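Local coordinates for long form salivary protein D7L (Phlebotomus duboscqi, PDB 6MT7), which binds and sequesters host leukotrienes and thromboxane A2-type mediators in the bite, thereby inhibiting thromboxane-dependent platelet aggregation and helping female sand flies to feed on blood, at residues D9-A14 with A115-K120; T17-S22 with K26-W31; W34-D39 with C44-V49. All blocks are in the same frame, centred on the assembly; numbering follows the deposited sequence.

The three contacts show how a ligand pocket is assembled from helices and the turns that join them. Contact 1 sets the start of helix 8-21 against the turn 115-120. Contact 2 uses the end of the same helix, about 15 Å away between centres, and contact 3 lies about 8 Å from contact 2 between centres, where 34-39 meets helix 40-52. The Cys18–Cys48 disulfide (SG to SG 2.1 Å) ties contacts 2 and 3 together, and both touch the bound Triton fragment. Contact 1, though about 16 Å from contact 3 between centres, reaches it directly, with CA of Gly118 3.6 Å from CZ2 of Trp34. It also supplies Phe116 to the same pocket.

Contact 1 of 3, residues D9-A14 with A115-K120; sequences DQTFWA and AFYGIK
The ring of Phe116 receives Thr11 at its edge: the methyl CG2 of Thr11 lies near the ring plane, 4.0 Å from CD1, and the two side chains cross at about a right angle. The ring itself belongs to the pocket and touches the bound Triton fragment. Tyr117, next in the chain, meets the same threonine in another way. Its CB stands 3.9 Å from Thr11 OG1, while its ring is turned to Trp126, with which it packs edge to face.

One small side chain thus serves two aromatic residues, and its first torsion explains how. With chi1 at 62°, OG1 sits between the backbone N and the carbonyl carbon of Thr11 and faces the turn, whereas CG2 is swung beside the backbone N and meets the phenyl ring. The polar branch has the backbone of the turn before it, with OG1 3.1 Å from Phe116 O. A water mediates between the two segments a little farther along, 2.8 Å from Thr11 OG1 and 3.0 Å from Tyr117 O. The buried hydroxyl thus has this water as a hydrogen-bonding partner.

The backbone of the turn changes direction here. Phe116 is the first residue to leave the helical conformation after helix 109-115, and Tyr117 adopts a left-handed one (phi 58°), so that consecutive side chains leave the chain in different directions. On the helix 8-21 side, Asp9 is held by a salt bridge to Arg166, and Phe12 makes a cation-pi contact with Lys136.

By similarity, Gly118 in this turn contributes to binding leukotriene C4. In this helical, odorant-binding-protein-like domain of the PBP/GOBP family, the turn between helices 109-115 and 120-128 packs on helix 8-21, and Phe116 lines the pocket that holds the Triton fragment.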
loop_
_atom_site.group_PDB
_atom_site.type_symbol
_atom_site.label_atom_id
_atom_site.label_comp_id
_atom_site.label_asym_id
_atom_site.label_seq_id
_atom_site.Cartn_x
_atom_site.Cartn_y
_atom_site.Cartn_z
ATOM N N ASP A 9 -2.728 -2.882 8.710
ATOM C CA ASP A 9 -1.661 -3.496 7.923
ATOM C C ASP A 9 -1.577 -2.857 6.545
ATOM O O ASP A 9 -0.480 -2.641 6.007
ATOM C CB ASP A 9 -1.913 -5.001 7.801
ATOM C CG ASP A 9 -0.910 -5.695 6.884
ATOM O OD1 ASP A 9 0.267 -5.780 7.275
ATOM O OD2 ASP A 9 -1.303 -6.152 5.786
ATOM N N GLN A 10 -2.732 -2.551 5.961
ATOM C CA GLN A 10 -2.755 -1.985 4.618
ATOM C C GLN A 10 -2.237 -0.554 4.610
ATOM O O GLN A 10 -1.600 -0.127 3.640
ATOM C CB GLN A 10 -4.176 -2.051 4.062
ATOM C CG GLN A 10 -4.627 -3.483 3.766
ATOM C CD GLN A 10 -6.120 -3.590 3.530
ATOM O OE1 GLN A 10 -6.915 -2.800 4.063
ATOM N NE2 GLN A 10 -6.514 -4.565 2.722
ATOM N N THR A 11 -2.523 0.216 5.668
ATOM C CA THR A 11 -1.968 1.563 5.731
ATOM C C THR A 11 -0.477 1.505 6.019
ATOM O O THR A 11 0.306 2.224 5.391
ATOM C CB THR A 11 -2.689 2.411 6.787
ATOM O OG1 THR A 11 -2.512 1.826 8.079
ATOM C CG2 THR A 11 -4.195 2.505 6.474
ATOM N N PHE A 12 -0.065 0.635 6.949
ATOM C CA PHE A 12 1.358 0.475 7.243
ATOM C C PHE A 12 2.139 0.110 5.984
ATOM O O PHE A 12 3.204 0.683 5.705
ATOM C CB PHE A 12 1.532 -0.599 8.318
ATOM C CG PHE A 12 2.913 -0.684 8.895
ATOM C CD1 PHE A 12 3.558 0.440 9.375
ATOM C CD2 PHE A 12 3.558 -1.916 8.981
ATOM C CE1 PHE A 12 4.840 0.338 9.922
ATOM C CE2 PHE A 12 4.819 -2.021 9.525
ATOM C CZ PHE A 12 5.463 -0.895 9.997
ATOM N N TRP A 13 1.620 -0.850 5.204
ATOM C CA TRP A 13 2.303 -1.259 3.981
ATOM C C TRP A 13 2.461 -0.091 3.017
ATOM O O TRP A 13 3.521 0.072 2.401
ATOM C CB TRP A 13 1.563 -2.413 3.293
ATOM C CG TRP A 13 2.211 -2.780 1.995
ATOM C CD1 TRP A 13 3.312 -3.571 1.818
ATOM C CD2 TRP A 13 1.825 -2.331 0.687
ATOM N NE1 TRP A 13 3.633 -3.644 0.480
ATOM C CE2 TRP A 13 2.734 -2.892 -0.233
ATOM C CE3 TRP A 13 0.797 -1.508 0.211
ATOM C CZ2 TRP A 13 2.646 -2.660 -1.598
ATOM C CZ3 TRP A 13 0.707 -1.285 -1.149
ATOM C CH2 TRP A 13 1.632 -1.858 -2.036
ATOM N N ALA A 14 1.429 0.749 2.889
ATOM C CA ALA A 14 1.515 1.894 1.983
ATOM C C ALA A 14 2.603 2.872 2.423
ATOM O O ALA A 14 3.430 3.302 1.607
ATOM C CB ALA A 14 0.156 2.599 1.895
ATOM N N ALA A 115 -7.421 8.111 11.836
ATOM C CA ALA A 115 -8.184 7.421 10.800
ATOM C C ALA A 115 -7.344 6.401 10.043
ATOM O O ALA A 115 -7.870 5.371 9.605
ATOM C CB ALA A 115 -8.780 8.438 9.834
ATOM N N PHE A 116 -6.040 6.643 9.906
ATOM C CA PHE A 116 -5.186 5.777 9.108
ATOM C C PHE A 116 -4.197 4.991 9.956
ATOM O O PHE A 116 -3.165 4.550 9.438
ATOM C CB PHE A 116 -4.468 6.595 8.033
ATOM C CG PHE A 116 -5.390 7.039 6.932
ATOM C CD1 PHE A 116 -5.620 6.225 5.830
ATOM C CD2 PHE A 116 -6.090 8.231 7.042
ATOM C CE1 PHE A 116 -6.499 6.616 4.832
ATOM C CE2 PHE A 116 -6.968 8.628 6.049
ATOM C CZ PHE A 116 -7.169 7.823 4.946
ATOM N N TYR A 117 -4.509 4.801 11.241
ATOM C CA TYR A 117 -3.728 3.948 12.146
ATOM C C TYR A 117 -2.274 4.397 12.231
ATOM O O TYR A 117 -1.364 3.573 12.333
ATOM C CB TYR A 117 -3.804 2.477 11.725
ATOM C CG TYR A 117 -5.213 1.914 11.701
ATOM C CD1 TYR A 117 -5.845 1.529 12.874
ATOM C CD2 TYR A 117 -5.900 1.770 10.509
ATOM C CE1 TYR A 117 -7.129 1.015 12.854
ATOM C CE2 TYR A 117 -7.180 1.260 10.477
ATOM C CZ TYR A 117 -7.786 0.874 11.651
ATOM O OH TYR A 117 -9.067 0.367 11.609
ATOM N N GLY A 118 -2.060 5.711 12.218
ATOM C CA GLY A 118 -0.734 6.284 12.289
ATOM C C GLY A 118 -0.294 6.602 13.703
ATOM O O GLY A 118 0.639 7.379 13.913
ATOM N N ILE A 119 -0.965 5.999 14.679
ATOM C CA ILE A 119 -0.619 6.122 16.090
ATOM C C ILE A 119 -0.292 4.726 16.595
ATOM O O ILE A 119 -1.048 3.783 16.341
ATOM C CB ILE A 119 -1.767 6.754 16.896
ATOM C CG1 ILE A 119 -1.991 8.196 16.436
ATOM C CG2 ILE A 119 -1.474 6.709 18.390
ATOM C CD1 ILE A 119 -3.387 8.704 16.679
ATOM N N LYS A 120 0.839 4.593 17.294
ATOM C CA LYS A 120 1.330 3.269 17.674
ATOM C C LYS A 120 0.288 2.493 18.467
ATOM O O LYS A 120 0.046 1.310 18.199
ATOM C CB LYS A 120 2.627 3.403 18.472
ATOM C CG LYS A 120 3.150 2.092 19.022
ATOM C CD LYS A 120 4.352 2.329 19.927
ATOM C CE LYS A 120 4.689 1.093 20.739
ATOM N NZ LYS A 120 5.167 -0.017 19.870
HETATM O O HOH W 1 -0.398 2.716 9.639
#

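Contact 2 of 3, residues T17-S22 with K26-W31; sequences TCQRQS and KSLREW. With TRT (fragment of triton X-100), chain C.
Van der Waals contact joins the segments, and most of it gathers at the rim of the Trp31 indole. Ser22 presents CB to the edge of the ring, in its plane, 3.7 Å from CH2. Farther round the same edge comes Gln19, whose CG lies 4.3 Å from CE3. The same CG also meets Leu28, 4.2 Å from CD1, the two side chains crossing at about a right angle.

The faces of the indole are covered by other means. One carries Ser27 O, 3.3 Å above the plane and offset toward the rim, so the first turn of helix 28-32 lies over its own tryptophan. Against the opposite face stacks Tyr45 of helix 40-52.

This is the tight connection between two consecutive helices in a PBP/GOBP-family domain, and here it lines the ligand pocket. By similarity, Trp31 probably contributes to binding thromboxane A2.

Hydrogen bonding is directed at the ligand and at neighbours. Gln19 runs extended beyond CG (chi2 164°), which carries its amide past the tryptophan to the polyether chain. NE2 donates to O21 of the Triton fragment over 3.3 Å, nearly straight at 166°, and O18 lies 3.1 Å from the same nitrogen. Arg16 bonds to OE1, fixing which way round the amide sits. Trp31 NE1 is paired with Thr42 OG1, at the start of helix 40-52.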
loop_
_atom_site.group_PDB
_atom_site.type_symbol
_atom_site.label_atom_id
_atom_site.label_comp_id
_atom_site.label_asym_id
_atom_site.label_seq_id
_atom_site.Cartn_x
_atom_site.Cartn_y
_atom_site.Cartn_z
ATOM N N THR A 17 6.199 1.016 2.068
ATOM C CA THR A 17 6.602 0.797 0.681
ATOM C C THR A 17 7.020 2.105 0.025
ATOM O O THR A 17 8.054 2.169 -0.660
ATOM C CB THR A 17 5.456 0.133 -0.081
ATOM O OG1 THR A 17 5.236 -1.167 0.476
ATOM C CG2 THR A 17 5.755 0.009 -1.584
ATOM N N CYS A 18 6.243 3.166 0.244
ATOM C CA CYS A 18 6.591 4.453 -0.345
ATOM C C CYS A 18 7.867 5.034 0.255
ATOM O O CYS A 18 8.625 5.709 -0.455
ATOM C CB CYS A 18 5.412 5.409 -0.183
ATOM S SG CYS A 18 4.061 4.834 -1.238
ATOM N N GLN A 19 8.110 4.808 1.551
ATOM C CA GLN A 19 9.367 5.240 2.157
ATOM C C GLN A 19 10.548 4.505 1.548
ATOM O O GLN A 19 11.618 5.095 1.337
ATOM C CB GLN A 19 9.330 5.004 3.659
ATOM C CG GLN A 19 8.493 6.018 4.403
ATOM C CD GLN A 19 8.156 5.547 5.799
ATOM O OE1 GLN A 19 8.828 4.668 6.353
ATOM N NE2 GLN A 19 7.101 6.112 6.372
ATOM N N ARG A 20 10.381 3.212 1.264
ATOM C CA ARG A 20 11.478 2.487 0.632
ATOM C C ARG A 20 11.722 2.979 -0.785
ATOM O O ARG A 20 12.871 3.026 -1.239
ATOM C CB ARG A 20 11.189 0.989 0.647
ATOM C CG ARG A 20 11.338 0.383 2.040
ATOM C CD ARG A 20 11.601 -1.086 1.957
ATOM N NE ARG A 20 11.637 -1.729 3.266
ATOM C CZ ARG A 20 12.742 -1.907 3.981
ATOM N NH1 ARG A 20 13.908 -1.474 3.511
ATOM N NH2 ARG A 20 12.679 -2.536 5.149
ATOM N N GLN A 21 10.669 3.366 -1.496
ATOM C CA GLN A 21 10.855 3.861 -2.850
ATOM C C GLN A 21 11.494 5.245 -2.890
ATOM O O GLN A 21 11.946 5.661 -3.960
ATOM C CB GLN A 21 9.514 3.831 -3.589
ATOM C CG GLN A 21 9.040 2.375 -3.730
ATOM C CD GLN A 21 7.762 2.178 -4.524
ATOM O OE1 GLN A 21 7.115 3.138 -4.973
ATOM N NE2 GLN A 21 7.386 0.912 -4.698
ATOM N N SER A 22 11.576 5.947 -1.760
ATOM C CA SER A 22 12.249 7.244 -1.674
ATOM C C SER A 22 13.260 7.257 -0.534
ATOM O O SER A 22 13.413 8.259 0.165
ATOM C CB SER A 22 11.247 8.384 -1.485
ATOM O OG SER A 22 10.312 8.455 -2.558
ATOM N N LYS A 26 16.105 13.556 1.337
ATOM C CA LYS A 26 16.575 14.428 2.410
ATOM C C LYS A 26 15.586 14.490 3.574
ATOM O O LYS A 26 15.988 14.590 4.743
ATOM C CB LYS A 26 16.810 15.828 1.846
ATOM C CG LYS A 26 17.612 16.725 2.752
ATOM C CD LYS A 26 19.080 16.468 2.544
ATOM C CE LYS A 26 19.915 17.600 3.085
ATOM N NZ LYS A 26 21.313 17.148 3.221
ATOM N N SER A 27 14.291 14.444 3.277
ATOM C CA SER A 27 13.267 14.670 4.285
ATOM C C SER A 27 12.719 13.388 4.895
ATOM O O SER A 27 11.741 13.457 5.651
ATOM C CB SER A 27 12.122 15.503 3.698
ATOM O OG SER A 27 12.564 16.819 3.408
ATOM N N LEU A 28 13.346 12.233 4.633
ATOM C CA LEU A 28 12.856 10.972 5.202
ATOM C C LEU A 28 12.589 11.082 6.701
ATOM O O LEU A 28 11.523 10.675 7.183
ATOM C CB LEU A 28 13.854 9.839 4.937
ATOM C CG LEU A 28 13.460 8.474 5.520
ATOM C CD1 LEU A 28 12.210 7.911 4.826
ATOM C CD2 LEU A 28 14.617 7.463 5.454
ATOM N N ARG A 29 13.555 11.616 7.457
ATOM C CA ARG A 29 13.390 11.698 8.907
ATOM C C ARG A 29 12.187 12.553 9.277
ATOM O O ARG A 29 11.505 12.277 10.273
ATOM C CB ARG A 29 14.649 12.268 9.562
ATOM C CG ARG A 29 14.632 12.156 11.098
ATOM C CD ARG A 29 14.081 13.418 11.783
ATOM N NE ARG A 29 13.955 13.224 13.228
ATOM C CZ ARG A 29 13.002 12.519 13.826
ATOM N NH1 ARG A 29 12.051 11.919 13.121
ATOM N NH2 ARG A 29 13.007 12.402 15.155
ATOM N N GLU A 30 11.925 13.609 8.502
ATOM C CA GLU A 30 10.753 14.434 8.778
ATOM C C GLU A 30 9.467 13.644 8.590
ATOM O O GLU A 30 8.529 13.777 9.383
ATOM C CB GLU A 30 10.751 15.678 7.893
ATOM C CG GLU A 30 11.888 16.648 8.206
ATOM C CD GLU A 30 11.961 17.037 9.676
ATOM O OE1 GLU A 30 13.086 17.140 10.209
ATOM O OE2 GLU A 30 10.905 17.250 10.305
ATOM N N TRP A 31 9.395 12.824 7.537
ATOM C CA TRP A 31 8.200 12.013 7.343
ATOM C C TRP A 31 7.954 11.120 8.548
ATOM O O TRP A 31 6.801 10.902 8.934
ATOM C CB TRP A 31 8.305 11.159 6.080
ATOM C CG TRP A 31 8.723 11.895 4.851
ATOM C CD1 TRP A 31 8.626 13.245 4.606
ATOM C CD2 TRP A 31 9.294 11.312 3.676
ATOM N NE1 TRP A 31 9.119 13.529 3.347
ATOM C CE2 TRP A 31 9.539 12.360 2.761
ATOM C CE3 TRP A 31 9.632 10.002 3.315
ATOM C CZ2 TRP A 31 10.118 12.138 1.509
ATOM C CZ3 TRP A 31 10.209 9.783 2.063
ATOM C CH2 TRP A 31 10.432 10.840 1.176
HETATM C C25 TRT C . 10.008 2.975 10.954
HETATM O O24 TRT C . 8.617 3.135 10.691
HETATM C C23 TRT C . 8.257 4.467 10.324
HETATM C C22 TRT C . 6.861 4.406 9.720
HETATM O O21 TRT C . 6.304 5.701 9.496
HETATM C C20 TRT C . 4.978 5.538 9.004
HETATM C C19 TRT C . 4.295 6.891 8.927
HETATM O O18 TRT C . 4.597 7.494 7.672
HETATM C C17 TRT C . 4.982 8.839 7.871
HETATM C C16 TRT C . 3.877 9.777 7.429
HETATM O O15 TRT C . 3.897 9.957 6.009
HETATM C C12 TRT C . 2.757 10.417 5.374
HETATM C C13 TRT C . 1.827 11.185 6.066
HETATM C C14 TRT C . 0.672 11.649 5.424
HETATM C C11 TRT C . 2.529 10.108 4.039
HETATM C C10 TRT C . 1.383 10.571 3.400
HETATM C C9 TRT C . 0.446 11.338 4.080
HETATM C C6 TRT C . -0.782 11.809 3.357
HETATM C C8 TRT C . -0.538 13.273 3.010
HETATM C C7 TRT C . -0.927 11.046 2.044
HETATM C C5 TRT C . -2.024 11.724 4.272
HETATM C C1 TRT C . -2.704 10.390 4.658
HETATM C C2 TRT C . -1.766 9.239 5.003
HETATM C C4 TRT C . -3.555 10.666 5.891
HETATM C C3 TRT C . -3.678 9.884 3.603
#

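Contact 3 of 3, residues W34-D39 with C44-V49. With TRT (fragment of triton X-100), chain C.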
loop_
_atom_site.group_PDB
_atom_site.type_symbol
_atom_site.label_atom_id
_atom_site.label_comp_id
_atom_site.label_asym_id
_atom_site.label_seq_id
_atom_site.Cartn_x
_atom_site.Cartn_y
_atom_site.Cartn_z
ATOM N N TRP A 34 5.810 12.780 10.944
ATOM C CA TRP A 34 4.555 13.304 10.397
ATOM C C TRP A 34 4.701 14.772 10.017
ATOM O O TRP A 34 3.826 15.599 10.285
ATOM C CB TRP A 34 3.400 13.078 11.372
ATOM C CG TRP A 34 3.119 11.609 11.476
ATOM C CD1 TRP A 34 3.759 10.701 12.274
ATOM C CD2 TRP A 34 2.177 10.872 10.703
ATOM N NE1 TRP A 34 3.243 9.444 12.062
ATOM C CE2 TRP A 34 2.279 9.522 11.093
ATOM C CE3 TRP A 34 1.249 11.224 9.719
ATOM C CZ2 TRP A 34 1.478 8.526 10.543
ATOM C CZ3 TRP A 34 0.460 10.230 9.167
ATOM C CH2 TRP A 34 0.584 8.898 9.576
ATOM N N ASN A 35 5.828 15.085 9.390
ATOM C CA ASN A 35 6.098 16.398 8.822
ATOM C C ASN A 35 6.418 16.195 7.351
ATOM O O ASN A 35 7.253 15.350 7.015
ATOM C CB ASN A 35 7.265 17.078 9.552
ATOM C CG ASN A 35 7.613 18.426 8.966
ATOM O OD1 ASN A 35 6.743 19.135 8.460
ATOM N ND2 ASN A 35 8.889 18.794 9.029
ATOM N N LEU A 36 5.763 16.966 6.474
ATOM C CA LEU A 36 5.849 16.763 5.029
ATOM C C LEU A 36 6.363 18.038 4.377
ATOM O O LEU A 36 5.566 18.871 3.918
ATOM C CB LEU A 36 4.493 16.374 4.442
ATOM C CG LEU A 36 3.887 15.074 4.964
ATOM C CD1 LEU A 36 2.519 14.860 4.321
ATOM C CD2 LEU A 36 4.797 13.887 4.694
ATOM N N PRO A 37 7.680 18.221 4.304
ATOM C CA PRO A 37 8.227 19.475 3.776
ATOM C C PRO A 37 7.948 19.660 2.295
ATOM O O PRO A 37 7.672 18.719 1.547
ATOM C CB PRO A 37 9.740 19.341 4.030
ATOM C CG PRO A 37 9.860 18.292 5.116
ATOM C CD PRO A 37 8.734 17.337 4.827
ATOM N N ASN A 38 8.060 20.921 1.869
ATOM C CA ASN A 38 7.770 21.302 0.485
ATOM C C ASN A 38 9.008 21.088 -0.386
ATOM O O ASN A 38 9.684 22.026 -0.819
ATOM C CB ASN A 38 7.279 22.744 0.432
ATOM C CG ASN A 38 6.833 23.166 -0.956
ATOM O OD1 ASN A 38 6.483 22.332 -1.789
ATOM N ND2 ASN A 38 6.833 24.479 -1.206
ATOM N N ASP A 39 9.300 19.815 -0.648
ATOM C CA ASP A 39 10.369 19.471 -1.581
ATOM C C ASP A 39 9.911 18.342 -2.493
ATOM O O ASP A 39 8.932 17.652 -2.218
ATOM C CB ASP A 39 11.705 19.119 -0.876
ATOM C CG ASP A 39 11.586 18.015 0.175
ATOM O OD1 ASP A 39 11.031 16.930 -0.119
ATOM O OD2 ASP A 39 12.115 18.217 1.290
ATOM N N CYS A 44 6.521 13.512 -4.208
ATOM C CA CYS A 44 6.280 12.219 -4.831
ATOM C C CYS A 44 6.035 11.129 -3.803
ATOM O O CYS A 44 5.292 10.180 -4.082
ATOM C CB CYS A 44 7.438 11.853 -5.759
ATOM S SG CYS A 44 7.377 12.868 -7.276
ATOM N N TYR A 45 6.598 11.271 -2.603
ATOM C CA TYR A 45 6.249 10.367 -1.511
ATOM C C TYR A 45 4.759 10.461 -1.175
ATOM O O TYR A 45 4.086 9.437 -0.964
ATOM C CB TYR A 45 7.112 10.698 -0.289
ATOM C CG TYR A 45 6.697 9.999 0.984
ATOM C CD1 TYR A 45 6.789 8.619 1.097
ATOM C CD2 TYR A 45 6.233 10.728 2.073
ATOM C CE1 TYR A 45 6.410 7.964 2.270
ATOM C CE2 TYR A 45 5.848 10.084 3.250
ATOM C CZ TYR A 45 5.945 8.711 3.342
ATOM O OH TYR A 45 5.562 8.085 4.507
ATOM N N VAL A 46 4.222 11.686 -1.150
ATOM C CA VAL A 46 2.814 11.896 -0.820
ATOM C C VAL A 46 1.917 11.292 -1.898
ATOM O O VAL A 46 0.945 10.586 -1.602
ATOM C CB VAL A 46 2.546 13.400 -0.610
ATOM C CG1 VAL A 46 1.039 13.708 -0.683
ATOM C CG2 VAL A 46 3.145 13.856 0.748
ATOM N N LYS A 47 2.236 11.542 -3.171
ATOM C CA LYS A 47 1.479 10.905 -4.245
ATOM C C LYS A 47 1.521 9.386 -4.128
ATOM O O LYS A 47 0.496 8.712 -4.281
ATOM C CB LYS A 47 2.025 11.322 -5.607
ATOM C CG LYS A 47 1.276 10.668 -6.740
ATOM C CD LYS A 47 1.781 11.118 -8.108
ATOM C CE LYS A 47 0.979 10.461 -9.229
ATOM N NZ LYS A 47 1.606 10.713 -10.571
ATOM N N CYS A 48 2.708 8.835 -3.862
ATOM C CA CYS A 48 2.862 7.390 -3.722
ATOM C C CYS A 48 1.946 6.842 -2.639
ATOM O O CYS A 48 1.313 5.795 -2.827
ATOM C CB CYS A 48 4.325 7.053 -3.401
ATOM S SG CYS A 48 4.744 5.278 -3.134
ATOM N N VAL A 49 1.871 7.526 -1.493
ATOM C CA VAL A 49 1.070 7.000 -0.389
ATOM C C VAL A 49 -0.416 7.053 -0.733
ATOM O O VAL A 49 -1.150 6.086 -0.494
ATOM C CB VAL A 49 1.373 7.746 0.923
ATOM C CG1 VAL A 49 0.416 7.295 2.021
ATOM C CG2 VAL A 49 2.819 7.496 1.364
HETATM C C25 TRT C . 10.008 2.975 10.954
HETATM O O24 TRT C . 8.617 3.135 10.691
HETATM C C23 TRT C . 8.257 4.467 10.324
HETATM C C22 TRT C . 6.861 4.406 9.720
HETATM O O21 TRT C . 6.304 5.701 9.496
HETATM C C20 TRT C . 4.978 5.538 9.004
HETATM C C19 TRT C . 4.295 6.891 8.927
HETATM O O18 TRT C . 4.597 7.494 7.672
HETATM C C17 TRT C . 4.982 8.839 7.871
HETATM C C16 TRT C . 3.877 9.777 7.429
HETATM O O15 TRT C . 3.897 9.957 6.009
HETATM C C12 TRT C . 2.757 10.417 5.374
HETATM C C13 TRT C . 1.827 11.185 6.066
HETATM C C14 TRT C . 0.672 11.649 5.424
HETATM C C11 TRT C . 2.529 10.108 4.039
HETATM C C10 TRT C . 1.383 10.571 3.400
HETATM C C9 TRT C . 0.446 11.338 4.080
HETATM C C6 TRT C . -0.782 11.809 3.357
HETATM C C8 TRT C . -0.538 13.273 3.010
HETATM C C7 TRT C . -0.927 11.046 2.044
HETATM C C5 TRT C . -2.024 11.724 4.272
HETATM C C1 TRT C . -2.704 10.390 4.658
HETATM C C2 TRT C . -1.766 9.239 5.003
HETATM C C4 TRT C . -3.555 10.666 5.891
HETATM C C3 TRT C . -3.678 9.884 3.603
#
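The hydroxyl of Tyr45 is held from two sides of the pocket: it donates to the ether oxygen O15 of the Triton fragment, OH to O15 2.9 Å, and is hydrogen-bonded to Gln19 NE2. The phenol thus links helix 8-21 to the ligand. In this odorant-binding-protein-like fold, 34-39 links two helices and packs on the second: a Schellman motif, with Trp34 as its positive-phi residue, ends helix 28-32, and Asp39 caps the start of helix 40-52. By similarity, Tyr45 probably contributes to binding thromboxane A2, and Trp34 to binding leukotriene C4.

Leu36 carries the apolar contact with its two methyls. CD1 reaches Val46 CG2 at 3.8 Å, and CD2 lies near the plane of the Tyr45 ring at its edge, 4.2 Å from CE2. The leucine therefore fills the angle between two neighbouring side chains of the helix while CD1 also touches the ligand, 3.7 Å from C8.

The Tyr45 ring, swung out with CG opposite the backbone N (chi1 170°), is backed by its own helix: Val49 CG2 lies 3.7 Å from the ring plane, toward the rim, over the face turned away from Trp31. CG1 of the same valine meets the ligand's aromatic ring, 3.7 Å from C10. Trp34 offers the ligand a face rather than an edge, with C16 3.7 Å above the indole plane, toward its rim.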